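Local coordinates for protein ATP-dependent DNA helicase uvsW (PDB 1RIF) that couples ATP hydrolysis to unwinding of duplex DNA in the 3'-5' direction and drives branch migration of Holliday junctions during phage T4 recombination-dependent repair, at residues E19-A33 and W47-L60. The protein carries 1 engineered substitution. Residues are numbered along the deposited sequence; the frame is centred on the assembly and turned at random.
Sequences ESTFHELRDFFSFEA and WDGRIRLLDYNRLL
Arg52 lays its guanidinium over one face of that of Arg26, the planes 38° apart and the two chains crossing at about a right angle. Asp27 probably eases this meeting of like charges: its OD1 takes NH1 of Arg52 at 3.0 Å through the anti lone pair, within the guanidinium plane, while Asp48 adds a weaker bridge to NH2. A bend of Arg52 at chi2 turns the group back toward the helix end. On its other face Arg26 carries the hydroxyl of Tyr56, and a water joins its NE to Leu54 O. Beyond Phe29, strands 30-32 and 50-52 form a two-stranded antiparallel ribbon in the UvsW N-terminal domain, away from the ATP site and DEAH box; Phe31 and Ile51 are its hydrogen-bonded pair, with Ile51 N 2.7 Å from Phe31 O. Arg50 grips Ser30 OG side-on with NE and NH2, both 3.0 Å away and in the guanidinium plane. Across the ribbon, Ile51 CB sits over the Phe31 ring, 3.9 Å from its centroid. Leu60 CD1 similarly covers one face of Phe29, while Ile68 of helix 68-74 touches both residues. At the helix start, Phe22, with CG anti to the backbone N (chi1 173°), slides its ring under the Arg58 guanidinium, planes 22° apart; Arg58 NH1 reaches Glu19 OE2 at 3.3 Å, and NH2 bonds Glu18 O.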
ATOM      1  N   GLU A  19      15.633  15.058  21.612  1.00 42.98           N
ATOM      2  CA  GLU A  19      16.147  13.705  21.732  1.00 42.73           C
ATOM      3  C   GLU A  19      15.270  12.969  22.728  1.00 40.88           C
ATOM      4  O   GLU A  19      15.146  11.750  22.687  1.00 41.24           O
ATOM      5  CB  GLU A  19      17.597  13.728  22.218  1.00 45.19           C
ATOM      6  CG  GLU A  19      18.306  12.371  22.183  1.00 48.97           C
ATOM      7  CD  GLU A  19      18.449  11.805  20.771  1.00 51.66           C
ATOM      8  OE1 GLU A  19      19.179  10.798  20.607  1.00 52.16           O
ATOM      9  OE2 GLU A  19      17.832  12.361  19.830  1.00 52.26           O
ATOM     10  N   SER A  20      14.649  13.730  23.621  1.00 39.98           N
ATOM     11  CA  SER A  20      13.778  13.159  24.636  1.00 38.59           C
ATOM     12  C   SER A  20      12.454  12.695  24.040  1.00 38.28           C
ATOM     13  O   SER A  20      11.980  11.595  24.335  1.00 38.51           O
ATOM     14  CB  SER A  20      13.496  14.195  25.722  1.00 38.74           C
ATOM     15  OG  SER A  20      12.801  15.304  25.176  1.00 39.41           O
ATOM     16  N   THR A  21      11.854  13.542  23.209  1.00 36.12           N
ATOM     17  CA  THR A  21      10.576  13.202  22.605  1.00 35.67           C
ATOM     18  C   THR A  21      10.788  12.095  21.576  1.00 34.59           C
ATOM     19  O   THR A  21       9.903  11.265  21.348  1.00 34.74           O
ATOM     20  CB  THR A  21       9.924  14.429  21.927  1.00 35.92           C
ATOM     21  OG1 THR A  21      10.440  14.574  20.601  1.00 38.79           O
ATOM     22  CG2 THR A  21      10.221  15.697  22.717  1.00 34.14           C
ATOM     23  N   PHE A  22      11.972  12.082  20.969  1.00 32.44           N
ATOM     24  CA  PHE A  22      12.305  11.071  19.975  1.00 31.73           C
ATOM     25  C   PHE A  22      12.235   9.671  20.574  1.00 31.24           C
ATOM     26  O   PHE A  22      11.709   8.742  19.959  1.00 30.52           O
ATOM     27  CB  PHE A  22      13.708  11.290  19.422  1.00 31.48           C
ATOM     28  CG  PHE A  22      14.170  10.183  18.518  1.00 32.92           C
ATOM     29  CD1 PHE A  22      13.599  10.014  17.257  1.00 32.93           C
ATOM     30  CD2 PHE A  22      15.142   9.284  18.941  1.00 32.76           C
ATOM     31  CE1 PHE A  22      13.989   8.965  16.433  1.00 32.91           C
ATOM     32  CE2 PHE A  22      15.540   8.230  18.123  1.00 33.57           C
ATOM     33  CZ  PHE A  22      14.964   8.068  16.866  1.00 33.34           C
ATOM     34  N   HIS A  23      12.771   9.518  21.775  1.00 31.12           N
ATOM     35  CA  HIS A  23      12.755   8.222  22.430  1.00 31.66           C
ATOM     36  C   HIS A  23      11.345   7.827  22.828  1.00 31.45           C
ATOM     37  O   HIS A  23      11.007   6.645  22.837  1.00 31.65           O
ATOM     38  CB  HIS A  23      13.699   8.249  23.628  1.00 32.45           C
ATOM     39  CG  HIS A  23      15.136   8.392  23.233  1.00 34.47           C
ATOM     40  ND1 HIS A  23      16.089   8.945  24.058  1.00 36.98           N
ATOM     41  CD2 HIS A  23      15.776   8.065  22.085  1.00 34.77           C
ATOM     42  CE1 HIS A  23      17.255   8.955  23.435  1.00 37.18           C
ATOM     43  NE2 HIS A  23      17.091   8.426  22.237  1.00 36.00           N
ATOM     44  N   GLU A  24      10.515   8.816  23.139  1.00 31.09           N
ATOM     45  CA  GLU A  24       9.134   8.536  23.502  1.00 29.81           C
ATOM     46  C   GLU A  24       8.422   8.060  22.247  1.00 27.82           C
ATOM     47  O   GLU A  24       7.668   7.090  22.275  1.00 26.99           O
ATOM     48  CB  GLU A  24       8.472   9.798  24.031  1.00 32.46           C
ATOM     49  CG  GLU A  24       9.190  10.376  25.233  1.00 36.42           C
ATOM     50  CD  GLU A  24       8.528  11.635  25.744  1.00 38.37           C
ATOM     51  OE1 GLU A  24       8.374  12.586  24.945  1.00 39.04           O
ATOM     52  OE2 GLU A  24       8.159  11.670  26.940  1.00 41.27           O
ATOM     53  N   LEU A  25       8.684   8.750  21.141  1.00 27.43           N
ATOM     54  CA  LEU A  25       8.095   8.405  19.849  1.00 26.15           C
ATOM     55  C   LEU A  25       8.571   7.042  19.361  1.00 25.65           C
ATOM     56  O   LEU A  25       7.819   6.291  18.735  1.00 24.59           O
ATOM     57  CB  LEU A  25       8.469   9.457  18.808  1.00 26.49           C
ATOM     58  CG  LEU A  25       7.673  10.761  18.792  1.00 26.68           C
ATOM     59  CD1 LEU A  25       8.407  11.793  17.953  1.00 26.66           C
ATOM     60  CD2 LEU A  25       6.283  10.499  18.239  1.00 26.59           C
ATOM     61  N   ARG A  26       9.832   6.739  19.648  1.00 24.17           N
ATOM     62  CA  ARG A  26      10.448   5.479  19.242  1.00 23.72           C
ATOM     63  C   ARG A  26       9.834   4.293  19.969  1.00 22.71           C
ATOM     64  O   ARG A  26       9.741   3.201  19.412  1.00 21.93           O
ATOM     65  CB  ARG A  26      11.959   5.540  19.497  1.00 24.21           C
ATOM     66  CG  ARG A  26      12.705   4.268  19.163  1.00 25.78           C
ATOM     67  CD  ARG A  26      14.204   4.446  19.322  1.00 25.72           C
ATOM     68  NE  ARG A  26      14.895   3.169  19.170  1.00 28.88           N
ATOM     69  CZ  ARG A  26      15.002   2.247  20.125  1.00 30.03           C
ATOM     70  NH1 ARG A  26      14.467   2.460  21.322  1.00 29.35           N
ATOM     71  NH2 ARG A  26      15.630   1.099  19.876  1.00 31.59           N
ATOM     72  N   ASP A  27       9.422   4.507  21.216  1.00 23.03           N
ATOM     73  CA  ASP A  27       8.794   3.451  22.003  1.00 24.14           C
ATOM     74  C   ASP A  27       7.327   3.360  21.613  1.00 23.17           C
ATOM     75  O   ASP A  27       6.749   2.272  21.564  1.00 22.98           O
ATOM     76  CB  ASP A  27       8.903   3.736  23.508  1.00 25.28           C
ATOM     77  CG  ASP A  27      10.332   3.639  24.018  1.00 27.61           C
ATOM     78  OD1 ASP A  27      11.155   2.966  23.354  1.00 28.55           O
ATOM     79  OD2 ASP A  27      10.630   4.222  25.087  1.00 29.34           O
ATOM     80  N   PHE A  28       6.739   4.516  21.335  1.00 23.09           N
ATOM     81  CA  PHE A  28       5.337   4.606  20.941  1.00 23.77           C
ATOM     82  C   PHE A  28       5.100   3.790  19.667  1.00 22.62           C
ATOM     83  O   PHE A  28       4.199   2.958  19.616  1.00 23.23           O
ATOM     84  CB  PHE A  28       4.959   6.081  20.712  1.00 25.14           C
ATOM     85  CG  PHE A  28       3.515   6.294  20.318  1.00 27.96           C
ATOM     86  CD1 PHE A  28       2.486   6.056  21.222  1.00 28.33           C
ATOM     87  CD2 PHE A  28       3.185   6.726  19.036  1.00 28.95           C
ATOM     88  CE1 PHE A  28       1.148   6.244  20.857  1.00 28.55           C
ATOM     89  CE2 PHE A  28       1.848   6.918  18.659  1.00 29.21           C
ATOM     90  CZ  PHE A  28       0.831   6.675  19.573  1.00 28.57           C
ATOM     91  N   PHE A  29       5.927   4.019  18.653  1.00 22.95           N
ATOM     92  CA  PHE A  29       5.793   3.315  17.385  1.00 22.15           C
ATOM     93  C   PHE A  29       6.591   2.014  17.306  1.00 22.55           C
ATOM     94  O   PHE A  29       7.306   1.769  16.342  1.00 21.81           O
ATOM     95  CB  PHE A  29       6.184   4.241  16.231  1.00 23.05           C
ATOM     96  CG  PHE A  29       5.186   5.332  15.977  1.00 25.07           C
ATOM     97  CD1 PHE A  29       5.477   6.658  16.303  1.00 26.10           C
ATOM     98  CD2 PHE A  29       3.935   5.030  15.428  1.00 24.76           C
ATOM     99  CE1 PHE A  29       4.530   7.672  16.085  1.00 26.15           C
ATOM    100  CE2 PHE A  29       2.982   6.032  15.206  1.00 23.46           C
ATOM    101  CZ  PHE A  29       3.279   7.354  15.533  1.00 25.28           C
ATOM    102  N   SER A  30       6.460   1.180  18.328  1.00 20.77           N
ATOM    103  CA  SER A  30       7.152  -0.098  18.359  1.00 21.60           C
ATOM    104  C   SER A  30       6.191  -1.152  18.885  1.00 22.57           C
ATOM    105  O   SER A  30       5.149  -0.834  19.465  1.00 22.41           O
ATOM    106  CB  SER A  30       8.366  -0.045  19.285  1.00 21.15           C
ATOM    107  OG  SER A  30       7.978  -0.284  20.630  1.00 23.15           O
ATOM    108  N   PHE A  31       6.538  -2.413  18.668  1.00 22.25           N
ATOM    109  CA  PHE A  31       5.725  -3.505  19.151  1.00 21.25           C
ATOM    110  C   PHE A  31       6.594  -4.732  19.304  1.00 21.81           C
ATOM    111  O   PHE A  31       7.669  -4.833  18.719  1.00 20.41           O
ATOM    112  CB  PHE A  31       4.534  -3.770  18.215  1.00 22.54           C
ATOM    113  CG  PHE A  31       4.916  -4.177  16.818  1.00 23.58           C
ATOM    114  CD1 PHE A  31       5.162  -5.511  16.510  1.00 24.00           C
ATOM    115  CD2 PHE A  31       5.019  -3.221  15.803  1.00 23.53           C
ATOM    116  CE1 PHE A  31       5.506  -5.889  15.209  1.00 23.88           C
ATOM    117  CE2 PHE A  31       5.361  -3.586  14.505  1.00 21.34           C
ATOM    118  CZ  PHE A  31       5.605  -4.920  14.207  1.00 22.30           C
ATOM    119  N   GLU A  32       6.120  -5.657  20.118  1.00 22.36           N
ATOM    120  CA  GLU A  32       6.822  -6.890  20.395  1.00 22.15           C
ATOM    121  C   GLU A  32       6.728  -7.811  19.186  1.00 22.94           C
ATOM    122  O   GLU A  32       5.637  -8.054  18.678  1.00 23.05           O
ATOM    123  CB  GLU A  32       6.159  -7.545  21.594  1.00 25.15           C
ATOM    124  CG  GLU A  32       7.023  -8.448  22.410  1.00 29.29           C
ATOM    125  CD  GLU A  32       6.247  -9.036  23.571  1.00 32.64           C
ATOM    126  OE1 GLU A  32       5.518 -10.034  23.355  1.00 31.86           O
ATOM    127  OE2 GLU A  32       6.355  -8.480  24.688  1.00 33.61           O
ATOM    128  N   ALA A  33       7.866  -8.317  18.719  1.00 22.21           N
ATOM    129  CA  ALA A  33       7.871  -9.232  17.585  1.00 23.06           C
ATOM    130  C   ALA A  33       7.432 -10.620  18.067  1.00 23.86           C
ATOM    131  O   ALA A  33       7.913 -11.115  19.084  1.00 25.20           O
ATOM    132  CB  ALA A  33       9.260  -9.306  16.980  1.00 21.66           C
ATOM    133  N   TRP A  47      19.465  -7.149  20.017  1.00 22.18           N
ATOM    134  CA  TRP A  47      18.043  -6.877  19.861  1.00 20.98           C
ATOM    135  C   TRP A  47      17.208  -7.123  21.114  1.00 21.47           C
ATOM    136  O   TRP A  47      17.382  -8.132  21.800  1.00 19.82           O
ATOM    137  CB  TRP A  47      17.511  -7.717  18.703  1.00 20.19           C
ATOM    138  CG  TRP A  47      16.127  -7.385  18.274  1.00 19.37           C
ATOM    139  CD1 TRP A  47      15.595  -6.137  18.101  1.00 19.48           C
ATOM    140  CD2 TRP A  47      15.121  -8.312  17.860  1.00 20.03           C
ATOM    141  NE1 TRP A  47      14.322  -6.228  17.602  1.00 20.11           N
ATOM    142  CE2 TRP A  47      14.002  -7.552  17.441  1.00 21.08           C
ATOM    143  CE3 TRP A  47      15.053  -9.713  17.799  1.00 18.29           C
ATOM    144  CZ2 TRP A  47      12.827  -8.151  16.963  1.00 19.93           C
ATOM    145  CZ3 TRP A  47      13.885 -10.308  17.326  1.00 18.24           C
ATOM    146  CH2 TRP A  47      12.790  -9.529  16.914  1.00 19.21           C
ATOM    147  N   ASP A  48      16.295  -6.194  21.405  1.00 21.48           N
ATOM    148  CA  ASP A  48      15.419  -6.318  22.571  1.00 20.67           C
ATOM    149  C   ASP A  48      14.083  -6.998  22.238  1.00 20.64           C
ATOM    150  O   ASP A  48      13.162  -6.994  23.054  1.00 20.70           O
ATOM    151  CB  ASP A  48      15.162  -4.938  23.210  1.00 20.43           C
ATOM    152  CG  ASP A  48      14.488  -3.954  22.256  1.00 22.54           C
ATOM    153  OD1 ASP A  48      14.179  -4.343  21.110  1.00 23.41           O
ATOM    154  OD2 ASP A  48      14.266  -2.785  22.654  1.00 21.02           O
ATOM    155  N   GLY A  49      13.987  -7.577  21.041  1.00 18.47           N
ATOM    156  CA  GLY A  49      12.772  -8.262  20.628  1.00 17.68           C
ATOM    157  C   GLY A  49      11.625  -7.392  20.131  1.00 18.32           C
ATOM    158  O   GLY A  49      10.553  -7.905  19.808  1.00 16.85           O
ATOM    159  N   ARG A  50      11.840  -6.079  20.053  1.00 18.93           N
ATOM    160  CA  ARG A  50      10.796  -5.165  19.606  1.00 18.05           C
ATOM    161  C   ARG A  50      11.070  -4.594  18.229  1.00 18.79           C
ATOM    162  O   ARG A  50      12.209  -4.293  17.878  1.00 18.11           O
ATOM    163  CB  ARG A  50      10.626  -4.006  20.601  1.00 18.09           C
ATOM    164  CG  ARG A  50      10.233  -4.446  22.012  1.00 19.21           C
ATOM    165  CD  ARG A  50       9.856  -3.259  22.862  1.00 18.76           C
ATOM    166  NE  ARG A  50       8.640  -2.606  22.378  1.00 20.33           N
ATOM    167  CZ  ARG A  50       7.403  -2.983  22.694  1.00 17.91           C
ATOM    168  NH1 ARG A  50       7.202  -4.014  23.503  1.00 16.44           N
ATOM    169  NH2 ARG A  50       6.364  -2.324  22.201  1.00 17.67           N
ATOM    170  N   ILE A  51      10.004  -4.447  17.454  1.00 19.53           N
ATOM    171  CA  ILE A  51      10.095  -3.893  16.118  1.00 20.48           C
ATOM    172  C   ILE A  51       9.817  -2.404  16.222  1.00 20.01           C
ATOM    173  O   ILE A  51       8.793  -1.989  16.750  1.00 20.71           O
ATOM    174  CB  ILE A  51       9.096  -4.600  15.179  1.00 21.12           C
ATOM    175  CG1 ILE A  51       9.622  -6.011  14.884  1.00 21.87           C
ATOM    176  CG2 ILE A  51       8.909  -3.802  13.886  1.00 22.80           C
ATOM    177  CD1 ILE A  51       8.619  -6.920  14.246  1.00 23.42           C
ATOM    178  N   ARG A  52      10.765  -1.611  15.742  1.00 21.86           N
ATOM    179  CA  ARG A  52      10.684  -0.153  15.775  1.00 22.37           C
ATOM    180  C   ARG A  52      10.328   0.405  14.386  1.00 22.89           C
ATOM    181  O   ARG A  52      11.130   0.334  13.452  1.00 22.58           O
ATOM    182  CB  ARG A  52      12.039   0.425  16.239  1.00 23.04           C
ATOM    183  CG  ARG A  52      12.216   0.696  17.749  1.00 25.19           C
ATOM    184  CD  ARG A  52      11.833  -0.475  18.616  1.00 25.61           C
ATOM    185  NE  ARG A  52      12.440  -0.475  19.953  1.00 25.20           N
ATOM    186  CZ  ARG A  52      12.169   0.371  20.954  1.00 25.91           C
ATOM    187  NH1 ARG A  52      11.286   1.354  20.826  1.00 23.03           N
ATOM    188  NH2 ARG A  52      12.767   0.200  22.124  1.00 26.69           N
ATOM    189  N   LEU A  53       9.124   0.947  14.240  1.00 21.92           N
ATOM    190  CA  LEU A  53       8.725   1.520  12.955  1.00 23.78           C
ATOM    191  C   LEU A  53       9.351   2.914  12.782  1.00 23.17           C
ATOM    192  O   LEU A  53       9.452   3.423  11.674  1.00 23.69           O
ATOM    193  CB  LEU A  53       7.189   1.579  12.844  1.00 22.48           C
ATOM    194  CG  LEU A  53       6.529   0.193  12.807  1.00 22.98           C
ATOM    195  CD1 LEU A  53       5.016   0.292  12.811  1.00 22.46           C
ATOM    196  CD2 LEU A  53       7.004  -0.530  11.558  1.00 24.48           C
ATOM    197  N   LEU A  54       9.774   3.522  13.887  1.00 24.48           N
ATOM    198  CA  LEU A  54      10.429   4.830  13.846  1.00 24.27           C
ATOM    199  C   LEU A  54      11.928   4.539  14.035  1.00 25.06           C
ATOM    200  O   LEU A  54      12.357   4.208  15.136  1.00 24.32           O
ATOM    201  CB  LEU A  54       9.929   5.712  14.996  1.00 24.67           C
ATOM    202  CG  LEU A  54      10.044   7.234  14.872  1.00 25.58           C
ATOM    203  CD1 LEU A  54      10.428   7.799  16.223  1.00 24.48           C
ATOM    204  CD2 LEU A  54      11.070   7.629  13.814  1.00 28.33           C
ATOM    205  N   ASP A  55      12.719   4.646  12.972  1.00 24.56           N
ATOM    206  CA  ASP A  55      14.142   4.360  13.084  1.00 25.69           C
ATOM    207  C   ASP A  55      14.924   5.545  13.661  1.00 25.81           C
ATOM    208  O   ASP A  55      14.355   6.589  13.979  1.00 24.48           O
ATOM    209  CB  ASP A  55      14.714   3.947  11.716  1.00 25.96           C
ATOM    210  CG  ASP A  55      14.740   5.091  10.707  1.00 26.74           C
ATOM    211  OD1 ASP A  55      14.310   6.208  11.052  1.00 28.93           O
ATOM    212  OD2 ASP A  55      15.197   4.876   9.562  1.00 26.88           O
ATOM    213  N   TYR A  56      16.231   5.377  13.815  1.00 26.73           N
ATOM    214  CA  TYR A  56      17.053   6.453  14.357  1.00 28.55           C
ATOM    215  C   TYR A  56      17.258   7.569  13.343  1.00 29.05           C
ATOM    216  O   TYR A  56      17.785   8.630  13.674  1.00 30.50           O
ATOM    217  CB  TYR A  56      18.403   5.913  14.832  1.00 28.45           C
ATOM    218  CG  TYR A  56      18.302   5.103  16.100  1.00 26.69           C
ATOM    219  CD1 TYR A  56      18.375   3.711  16.069  1.00 26.28           C
ATOM    220  CD2 TYR A  56      18.123   5.729  17.332  1.00 26.47           C
ATOM    221  CE1 TYR A  56      18.278   2.963  17.237  1.00 27.29           C
ATOM    222  CE2 TYR A  56      18.023   4.993  18.506  1.00 27.28           C
ATOM    223  CZ  TYR A  56      18.104   3.610  18.450  1.00 25.61           C
ATOM    224  OH  TYR A  56      18.027   2.878  19.607  1.00 27.10           O
ATOM    225  N   ASN A  57      16.843   7.327  12.105  1.00 30.34           N
ATOM    226  CA  ASN A  57      16.944   8.341  11.064  1.00 30.05           C
ATOM    227  C   ASN A  57      15.724   9.245  11.194  1.00 28.92           C
ATOM    228  O   ASN A  57      15.517  10.144  10.384  1.00 30.16           O
ATOM    229  CB  ASN A  57      16.962   7.694   9.680  1.00 34.04           C
ATOM    230  CG  ASN A  57      18.264   6.978   9.388  1.00 38.31           C
ATOM    231  OD1 ASN A  57      19.292   7.612   9.141  1.00 39.71           O
ATOM    232  ND2 ASN A  57      18.231   5.646   9.421  1.00 41.37           N
ATOM    233  N   ARG A  58      14.927   8.998  12.230  1.00 27.20           N
ATOM    234  CA  ARG A  58      13.719   9.767  12.496  1.00 26.40           C
ATOM    235  C   ARG A  58      12.732   9.690  11.321  1.00 24.72           C
ATOM    236  O   ARG A  58      12.002  10.642  11.040  1.00 22.09           O
ATOM    237  CB  ARG A  58      14.078  11.225  12.817  1.00 27.96           C
ATOM    238  CG  ARG A  58      14.905  11.398  14.098  1.00 30.38           C
ATOM    239  CD  ARG A  58      15.289  12.867  14.327  1.00 32.32           C
ATOM    240  NE  ARG A  58      14.617  13.511  15.468  1.00 32.03           N
ATOM    241  CZ  ARG A  58      15.019  13.432  16.739  1.00 30.05           C
ATOM    242  NH1 ARG A  58      16.096  12.729  17.054  1.00 31.32           N
ATOM    243  NH2 ARG A  58      14.358  14.071  17.693  1.00 23.03           N
ATOM    244  N   LEU A  59      12.722   8.546  10.641  1.00 22.95           N
ATOM    245  CA  LEU A  59      11.822   8.316   9.518  1.00 22.37           C
ATOM    246  C   LEU A  59      10.704   7.403   9.991  1.00 23.62           C
ATOM    247  O   LEU A  59      10.952   6.406  10.666  1.00 25.54           O
ATOM    248  CB  LEU A  59      12.557   7.656   8.356  1.00 20.86           C
ATOM    249  CG  LEU A  59      13.641   8.482   7.667  1.00 21.19           C
ATOM    250  CD1 LEU A  59      14.282   7.664   6.567  1.00 21.19           C
ATOM    251  CD2 LEU A  59      13.041   9.752   7.095  1.00 23.16           C
ATOM    252  N   LEU A  60       9.473   7.747   9.634  1.00 23.32           N
ATOM    253  CA  LEU A  60       8.308   6.964  10.027  1.00 23.39           C
ATOM    254  C   LEU A  60       7.496   6.569   8.791  1.00 24.08           C
ATOM    255  O   LEU A  60       7.268   7.392   7.902  1.00 24.07           O
ATOM    256  CB  LEU A  60       7.431   7.791  10.959  1.00 21.21           C
ATOM    257  CG  LEU A  60       6.145   7.123  11.427  1.00 19.90           C
ATOM    258  CD1 LEU A  60       6.432   6.256  12.638  1.00 18.53           C
ATOM    259  CD2 LEU A  60       5.125   8.188  11.760  1.00 18.07           C
TER
HETATM  260  O   HOH W   1      14.607   2.832  16.297  1.00 26.05           O
HETATM  261  O   HOH W   2      10.042   2.739  16.815  1.00 26.38           O
HETATM  262  O   HOH W   3      12.770   1.219  24.452  1.00 19.98           O
HETATM  263  O   HOH W   4       8.933  -6.143  24.835  1.00 27.34           O